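Local coordinates for protein split-Soret cytochrome c (Desulfovibrio desulfuricans, PDB 1H21) that carries electrons through two heme c groups per subunit, stacked in a homodimer, and may take part in sulfate reduction, at residues A92-F96 / M108-F113; P21-P26 / I186-D191. All coordinates share one frame; numbering follows the deposited sequence.

Interaction 1: A92-F96 / M108-F113; sequences AAATF and MVNELF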
loop_
_atom_site.group_PDB
_atom_site.type_symbol
_atom_site.label_atom_id
_atom_site.label_comp_id
_atom_site.label_asym_id
_atom_site.label_seq_id
_atom_site.Cartn_x
_atom_site.Cartn_y
_atom_site.Cartn_z
ATOM N N ALA A 92 -7.761 6.710 0.737
ATOM C CA ALA A 92 -9.213 6.647 0.828
ATOM C C ALA A 92 -9.689 5.407 1.559
ATOM O O ALA A 92 -10.517 5.501 2.455
ATOM C CB ALA A 92 -9.842 6.720 -0.565
ATOM N N ALA A 93 -9.141 4.245 1.226
ATOM C CA ALA A 93 -9.585 3.027 1.881
ATOM C C ALA A 93 -9.201 2.962 3.355
ATOM O O ALA A 93 -9.874 2.317 4.146
ATOM C CB ALA A 93 -9.047 1.824 1.151
ATOM N N ALA A 94 -8.113 3.631 3.718
ATOM C CA ALA A 94 -7.624 3.597 5.089
ATOM C C ALA A 94 -8.598 4.228 6.039
ATOM O O ALA A 94 -8.712 3.792 7.194
ATOM C CB ALA A 94 -6.280 4.293 5.198
ATOM N N THR A 95 -9.282 5.265 5.555
ATOM C CA THR A 95 -10.265 5.987 6.362
ATOM C C THR A 95 -11.394 5.056 6.817
ATOM O O THR A 95 -11.881 5.164 7.944
ATOM C CB THR A 95 -10.877 7.214 5.612
ATOM O OG1 THR A 95 -11.701 6.770 4.534
ATOM C CG2 THR A 95 -9.808 8.091 5.045
ATOM N N PHE A 96 -11.746 4.091 5.975
ATOM C CA PHE A 96 -12.822 3.165 6.309
ATOM C C PHE A 96 -12.504 2.398 7.583
ATOM O O PHE A 96 -13.421 2.025 8.345
ATOM C CB PHE A 96 -13.065 2.149 5.188
ATOM C CG PHE A 96 -13.325 2.754 3.854
ATOM C CD1 PHE A 96 -13.537 4.133 3.713
ATOM C CD2 PHE A 96 -13.366 1.936 2.724
ATOM C CE1 PHE A 96 -13.793 4.690 2.481
ATOM C CE2 PHE A 96 -13.623 2.480 1.474
ATOM C CZ PHE A 96 -13.838 3.862 1.350
ATOM N N MET A 108 -16.569 -2.577 0.701
ATOM C CA MET A 108 -16.369 -1.150 0.416
ATOM C C MET A 108 -15.094 -0.956 -0.429
ATOM O O MET A 108 -15.098 -0.248 -1.425
ATOM C CB MET A 108 -16.260 -0.342 1.722
ATOM C CG MET A 108 -17.480 -0.426 2.652
ATOM S SD MET A 108 -17.262 0.573 4.181
ATOM C CE MET A 108 -17.084 2.185 3.507
ATOM N N VAL A 109 -13.999 -1.583 -0.018
ATOM C CA VAL A 109 -12.742 -1.483 -0.746
ATOM C C VAL A 109 -12.872 -2.215 -2.092
ATOM O O VAL A 109 -12.274 -1.800 -3.092
ATOM C CB VAL A 109 -11.585 -2.094 0.083
ATOM C CG1 VAL A 109 -10.299 -2.200 -0.738
ATOM C CG2 VAL A 109 -11.371 -1.257 1.320
ATOM N N ASN A 110 -13.666 -3.282 -2.128
ATOM C CA ASN A 110 -13.852 -4.023 -3.367
ATOM C C ASN A 110 -14.480 -3.125 -4.418
ATOM O O ASN A 110 -14.089 -3.157 -5.587
ATOM C CB ASN A 110 -14.735 -5.254 -3.159
ATOM C CG ASN A 110 -13.984 -6.417 -2.535
ATOM O OD1 ASN A 110 -12.759 -6.393 -2.411
ATOM N ND2 ASN A 110 -14.717 -7.450 -2.146
ATOM N N GLU A 111 -15.453 -2.321 -3.998
ATOM C CA GLU A 111 -16.119 -1.410 -4.919
ATOM C C GLU A 111 -15.163 -0.300 -5.354
ATOM O O GLU A 111 -15.048 0.012 -6.545
ATOM C CB GLU A 111 -17.385 -0.810 -4.284
ATOM C CG GLU A 111 -17.818 0.493 -4.938
ATOM C CD GLU A 111 -19.308 0.679 -5.015
ATOM O OE1 GLU A 111 -20.062 -0.258 -4.680
ATOM O OE2 GLU A 111 -19.724 1.783 -5.440
ATOM N N LEU A 112 -14.482 0.303 -4.387
ATOM C CA LEU A 112 -13.530 1.362 -4.677
ATOM C C LEU A 112 -12.442 0.875 -5.645
ATOM O O LEU A 112 -12.202 1.512 -6.670
ATOM C CB LEU A 112 -12.913 1.859 -3.372
ATOM C CG LEU A 112 -11.893 2.972 -3.494
ATOM C CD1 LEU A 112 -12.524 4.170 -4.210
ATOM C CD2 LEU A 112 -11.396 3.322 -2.091
ATOM N N PHE A 113 -11.844 -0.282 -5.350
ATOM C CA PHE A 113 -10.785 -0.863 -6.181
ATOM C C PHE A 113 -11.234 -1.386 -7.564
ATOM O O PHE A 113 -10.567 -1.112 -8.559
ATOM C CB PHE A 113 -10.023 -1.947 -5.404
ATOM C CG PHE A 113 -9.093 -1.408 -4.339
ATOM C CD1 PHE A 113 -9.202 -0.092 -3.883
ATOM C CD2 PHE A 113 -8.118 -2.220 -3.783
ATOM C CE1 PHE A 113 -8.358 0.404 -2.893
ATOM C CE2 PHE A 113 -7.266 -1.733 -2.791
ATOM C CZ PHE A 113 -7.391 -0.417 -2.347
#
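M108 sets its terminal methyl over one face of the F96 ring, close to the centre: CE of M108 sits 3.8 Å from the ring centroid of F96 and only 11° off the ring normal, which identifies a CH-pi contact with the face. The sulfur stands farther out, SD of M108 lying 4.8 Å from the same centroid, an oblique Met-aromatic contact. A bend in the methionine chain at its last torsion (chi3 61°) turns CE back over the ring. The opposite face of F96 rests on its own helix, with CA of A93 above the ring centre, so the phenyl is sandwiched between its own backbone and the methionine.

The remaining contacts are apolar, between aliphatic groups and the F96 and F113 rings. CG2 of V109 reaches CB of A93 at 3.9 Å and CD2 of F96 at 4.0 Å. One turn on, CD2 of L112 meets CB of A92 at 4.0 Å. The F113 ring reaches CB of A93 obliquely, CE1 of F113 lying 4.3 Å from it.

The two helices run antiparallel (168° between the segment axes, 10.4 Å apart) as a helical hairpin, helix 87-99 against helix 102-118. I185 and I186 of helix 165-192 add to this core, and W82 of the second subunit meets F113 edge-to-face. Because the side chains that meet are all apolar, cohesion rests on shape and dispersion rather than directed polar bonds.

Interaction 2: P21-P26 / I186-D191; sequences PHKLDP and INTKID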
loop_
_atom_site.group_PDB
_atom_site.type_symbol
_atom_site.label_atom_id
_atom_site.label_comp_id
_atom_site.label_asym_id
_atom_site.label_seq_id
_atom_site.Cartn_x
_atom_site.Cartn_y
_atom_site.Cartn_z
ATOM N N PRO A 21 -18.797 7.980 12.066
ATOM C CA PRO A 21 -18.750 8.416 10.666
ATOM C C PRO A 21 -19.709 9.588 10.446
ATOM O O PRO A 21 -20.675 9.747 11.189
ATOM C CB PRO A 21 -19.188 7.163 9.907
ATOM C CG PRO A 21 -20.098 6.469 10.895
ATOM C CD PRO A 21 -19.362 6.625 12.189
ATOM N N HIS A 22 -19.392 10.451 9.489
ATOM C CA HIS A 22 -20.233 11.597 9.177
ATOM C C HIS A 22 -20.370 11.600 7.663
ATOM O O HIS A 22 -19.409 11.286 6.982
ATOM C CB HIS A 22 -19.548 12.905 9.595
ATOM C CG HIS A 22 -19.348 13.058 11.071
ATOM N ND1 HIS A 22 -20.352 13.465 11.926
ATOM C CD2 HIS A 22 -18.248 12.898 11.842
ATOM C CE1 HIS A 22 -19.879 13.546 13.155
ATOM N NE2 HIS A 22 -18.602 13.209 13.131
ATOM N N LYS A 23 -21.565 11.848 7.136
ATOM C CA LYS A 23 -21.733 11.926 5.682
ATOM C C LYS A 23 -20.819 13.025 5.117
ATOM O O LYS A 23 -20.514 14.021 5.801
ATOM C CB LYS A 23 -23.189 12.222 5.300
ATOM C CG LYS A 23 -24.079 11.008 5.332
ATOM C CD LYS A 23 -25.167 11.124 4.306
ATOM C CE LYS A 23 -25.850 9.783 4.160
ATOM N NZ LYS A 23 -26.885 9.844 3.102
ATOM N N LEU A 24 -20.413 12.871 3.862
ATOM C CA LEU A 24 -19.519 13.843 3.256
ATOM C C LEU A 24 -20.103 14.437 1.982
ATOM O O LEU A 24 -21.083 13.933 1.444
ATOM C CB LEU A 24 -18.196 13.146 2.901
ATOM C CG LEU A 24 -17.452 12.334 3.972
ATOM C CD1 LEU A 24 -16.820 11.075 3.357
ATOM C CD2 LEU A 24 -16.420 13.213 4.695
ATOM N N ASP A 25 -19.477 15.501 1.493
ATOM C CA ASP A 25 -19.894 16.112 0.254
ATOM C C ASP A 25 -18.846 15.668 -0.750
ATOM O O ASP A 25 -17.722 16.202 -0.753
ATOM C CB ASP A 25 -19.851 17.641 0.347
ATOM C CG ASP A 25 -20.233 18.333 -0.974
ATOM O OD1 ASP A 25 -20.542 17.654 -1.987
ATOM O OD2 ASP A 25 -20.218 19.578 -1.002
ATOM N N PRO A 26 -19.170 14.654 -1.586
ATOM C CA PRO A 26 -18.231 14.152 -2.595
ATOM C C PRO A 26 -17.538 15.269 -3.419
ATOM O O PRO A 26 -16.300 15.250 -3.577
ATOM C CB PRO A 26 -19.127 13.261 -3.454
ATOM C CG PRO A 26 -20.036 12.669 -2.458
ATOM C CD PRO A 26 -20.426 13.877 -1.627
ATOM N N ILE A 186 -18.610 5.912 1.319
ATOM C CA ILE A 186 -18.781 6.131 2.750
ATOM C C ILE A 186 -20.246 6.484 3.012
ATOM O O ILE A 186 -20.900 5.855 3.850
ATOM C CB ILE A 186 -17.851 7.242 3.294
ATOM C CG1 ILE A 186 -16.414 6.701 3.424
ATOM C CG2 ILE A 186 -18.373 7.767 4.645
ATOM C CD1 ILE A 186 -15.352 7.793 3.593
ATOM N N ASN A 187 -20.769 7.443 2.246
ATOM C CA ASN A 187 -22.159 7.876 2.380
ATOM C C ASN A 187 -23.086 6.677 2.282
ATOM O O ASN A 187 -23.894 6.428 3.185
ATOM C CB ASN A 187 -22.523 8.877 1.287
ATOM C CG ASN A 187 -21.930 10.242 1.531
ATOM O OD1 ASN A 187 -21.501 10.571 2.644
ATOM N ND2 ASN A 187 -21.919 11.066 0.486
ATOM N N THR A 188 -22.931 5.899 1.218
ATOM C CA THR A 188 -23.772 4.731 1.036
ATOM C C THR A 188 -23.646 3.747 2.206
ATOM O O THR A 188 -24.636 3.143 2.612
ATOM C CB THR A 188 -23.481 4.083 -0.339
ATOM O OG1 THR A 188 -23.637 5.088 -1.348
ATOM C CG2 THR A 188 -24.429 2.921 -0.646
ATOM N N LYS A 189 -22.454 3.621 2.781
ATOM C CA LYS A 189 -22.252 2.708 3.920
ATOM C C LYS A 189 -23.045 3.193 5.150
ATOM O O LYS A 189 -23.715 2.414 5.845
ATOM C CB LYS A 189 -20.751 2.602 4.270
ATOM C CG LYS A 189 -20.423 1.815 5.543
ATOM C CD LYS A 189 -20.957 0.391 5.465
ATOM C CE LYS A 189 -20.523 -0.410 6.670
ATOM N NZ LYS A 189 -20.996 -1.810 6.628
ATOM N N ILE A 190 -22.942 4.487 5.417
ATOM C CA ILE A 190 -23.645 5.077 6.532
ATOM C C ILE A 190 -25.146 4.817 6.373
ATOM O O ILE A 190 -25.824 4.509 7.366
ATOM C CB ILE A 190 -23.382 6.604 6.637
ATOM C CG1 ILE A 190 -21.898 6.889 6.933
ATOM C CG2 ILE A 190 -24.230 7.195 7.734
ATOM C CD1 ILE A 190 -21.546 8.383 7.146
ATOM N N ASP A 191 -25.656 4.927 5.136
ATOM C CA ASP A 191 -27.083 4.697 4.838
ATOM C C ASP A 191 -27.525 3.253 4.925
ATOM O O ASP A 191 -28.472 2.925 5.647
ATOM C CB ASP A 191 -27.459 5.222 3.453
ATOM C CG ASP A 191 -27.483 6.743 3.378
ATOM O OD1 ASP A 191 -27.646 7.418 4.436
ATOM O OD2 ASP A 191 -27.320 7.278 2.250
#
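Segment 21-26, extended up to its final proline, passes over one side of helix segment 186-191, the two backbones coming nearest where CA of K23 lies 5.2 Å from CA of N187. N187 is the polar centre of the contact, its carboxamide bridging the N-H and C=O of a single loop residue. The backbone N of L24 donates to OD1 of N187 at 2.8 Å, nearly straight (169°), on a lone pair in the plane of the side-chain carbonyl. In return ND2 of N187 donates to O of L24 at 3.1 Å; this acceptor lies close to the amide plane of N187, whereas the donor is tilted 33° from the carbonyl plane of L24. One bond through OD1 and one through ND2 together fix the rotation of the amide.

This pair of bonds ties the loop ahead of helix 26-38 to helix 165-192, D25 taking the N-cap position and bonding weakly to the backbone N of K27. The ring of P26 adds its CD to the surroundings of N187 ND2.

Towards the outer surface K23 crosses D191 at about a right angle and forms a salt bridge, NZ of K23 lying 2.7 Å from OD2 of D191 on the syn lone pair; the second bond, to OD1, is weak.

Apolar contacts complete the interface. CD1 of L24 packs on CD1 of I186 at 3.6 Å, beside M56 and I52 of helix 44-60. I190 has CG1 anti to its carbonyl carbon (chi1 -64°), and its extended branch sets CD1 against CB of P21 at 3.8 Å and against the H22-K23 peptide.

From the N terminus, the chain first passes through 21-26, enters helix 26-38 and later reaches helix 87-99, which carries 92-96. A short connection then turns it into helix 102-118, where 108-113 closes the small loop of interaction 1. Only at helix 165-192 does 186-191 return to the early segment, so interaction 2 closes a loop of 159 intervening residues and interaction 1 is nested within it. Their centres lie 13 Å apart, and they touch directly: CE1 of F96 approaches CG1 of I186 at 3.4 Å, and SD of M108 packs on CG of K189. Helix 165-192 thus joins the buried hairpin to the N-terminal loop at the surface.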